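PDB 3HIX: Alr3790 protein from Anabaena sp., which is of unknown function but carries a rhodanese-like domain, the fold of enzymes that transfer sulfane sulfur. Local coordinates for residues A[27-30]-A[31-35]. Residues are numbered along the deposited sequence; the frame is centred on the assembly and turned at random.
Sequences DGHI and MGAMA. With MN (manganese (II) ion), chain D.
A type II beta turn runs from Ile30 to Ala33, closed by Ala33 N donating to Ile30 O at 2.9 Å, and His29 joins it through the same carbonyl. Its ND1 gives a second, nearly straight bond to Ile30 O, also 2.9 Å long, with the oxygen lying in the imidazole plane. The two donors come at that oxygen from opposite faces of the carbonyl plane, so the turn's acceptor is gripped from both sides. In His29, chi1 of 57° sets CG between the backbone N and the carbonyl carbon, and chi2 of 83° turns ND1 to the oxygen. The other ring nitrogen, NE2, is hydrogen-bonded to OE2 of Glu100, a residue of the C-terminal tag, and Tyr25 stacks on the ring. A leucine in place of His29 would probably leave Ile30 O without its second donor and the tag residue Glu100 without this partner.

In the rhodanese-like fold the turn links strand 29-30, paired antiparallel with 97-98, to strand 34-35 at the border of the central parallel sheet. Ala33 CB points back across the turn and packs 4.1 Å from Ile30 CB; both side chains touch Ile16 of strand 15-18. Gly32 takes the positive phi of the turn's third position. At the other end, Asp27 OD1 binds manganese, whose shell includes three waters plus His102 and His104 of the histidine tag; one of those waters also donates to Asp27 OD2.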
loop_
_atom_site.group_PDB
_atom_site.type_symbol
_atom_site.label_atom_id
_atom_site.label_comp_id
_atom_site.label_asym_id
_atom_site.label_seq_id
_atom_site.Cartn_x
_atom_site.Cartn_y
_atom_site.Cartn_z
ATOM N N ASP A 27 -6.104 -0.292 11.517
ATOM C CA ASP A 27 -5.362 -0.088 12.765
ATOM C C ASP A 27 -4.317 0.995 12.658
ATOM O O ASP A 27 -3.724 1.393 13.659
ATOM C CB ASP A 27 -4.649 -1.377 13.200
ATOM C CG ASP A 27 -5.613 -2.463 13.608
ATOM O OD1 ASP A 27 -6.771 -2.118 13.908
ATOM O OD2 ASP A 27 -5.212 -3.646 13.638
ATOM N N GLY A 28 -4.073 1.454 11.440
ATOM C CA GLY A 28 -3.075 2.479 11.229
ATOM C C GLY A 28 -2.355 2.329 9.908
ATOM O O GLY A 28 -1.789 1.278 9.601
ATOM N N HIS A 29 -2.377 3.391 9.115
ATOM C CA HIS A 29 -1.709 3.380 7.828
ATOM C C HIS A 29 -1.077 4.735 7.556
ATOM O O HIS A 29 -1.346 5.703 8.264
ATOM C CB HIS A 29 -2.709 3.043 6.718
ATOM C CG HIS A 29 -3.877 3.974 6.644
ATOM N ND1 HIS A 29 -3.827 5.181 5.982
ATOM C CD2 HIS A 29 -5.135 3.867 7.135
ATOM C CE1 HIS A 29 -5.004 5.776 6.064
ATOM N NE2 HIS A 29 -5.816 4.999 6.758
ATOM N N ILE A 30 -0.237 4.795 6.530
ATOM C CA ILE A 30 0.410 6.037 6.144
ATOM C C ILE A 30 -0.689 7.001 5.715
ATOM O O ILE A 30 -1.582 6.651 4.937
ATOM C CB ILE A 30 1.409 5.796 4.977
ATOM C CG1 ILE A 30 2.599 4.976 5.480
ATOM C CG2 ILE A 30 1.866 7.119 4.380
ATOM C CD1 ILE A 30 3.665 4.704 4.421
HETATM N N MSE A 31 -0.635 8.218 6.239
HETATM C CA MSE A 31 -1.640 9.213 5.913
HETATM C C MSE A 31 -1.769 9.372 4.406
HETATM O O MSE A 31 -0.780 9.592 3.708
HETATM C CB MSE A 31 -1.274 10.559 6.548
HETATM C CG MSE A 31 -2.272 11.683 6.281
HETATM SE SE MSE A 31 -1.845 13.283 7.312
HETATM C CE MSE A 31 -2.234 12.602 9.081
ATOM N N GLY A 32 -2.995 9.256 3.911
ATOM C CA GLY A 32 -3.234 9.403 2.487
ATOM C C GLY A 32 -3.047 8.153 1.644
ATOM O O GLY A 32 -3.340 8.164 0.446
ATOM N N ALA A 33 -2.557 7.075 2.243
ATOM C CA ALA A 33 -2.354 5.843 1.487
ATOM C C ALA A 33 -3.694 5.199 1.188
ATOM O O ALA A 33 -4.633 5.307 1.976
ATOM C CB ALA A 33 -1.477 4.878 2.276
HETATM N N MSE A 34 -3.785 4.529 0.046
HETATM C CA MSE A 34 -5.012 3.852 -0.354
HETATM C C MSE A 34 -4.974 2.383 0.040
HETATM O O MSE A 34 -3.927 1.732 -0.057
HETATM C CB MSE A 34 -5.195 3.934 -1.865
HETATM C CG MSE A 34 -5.084 5.324 -2.441
HETATM SE SE MSE A 34 -5.304 5.221 -4.359
HETATM C CE MSE A 34 -7.184 4.792 -4.397
ATOM N N ALA A 35 -6.115 1.866 0.478
ATOM C CA ALA A 35 -6.228 0.466 0.864
ATOM C C ALA A 35 -6.373 -0.408 -0.383
ATOM O O ALA A 35 -7.371 -0.337 -1.091
ATOM C CB ALA A 35 -7.429 0.263 1.763
HETATM MN MN MN D . -8.455 -3.258 14.613
HETATM O O HOH W 1 -7.099 -5.107 14.941
HETATM O O HOH W 2 -8.670 -4.076 12.419
HETATM O O HOH W 3 -8.369 -2.407 16.584
#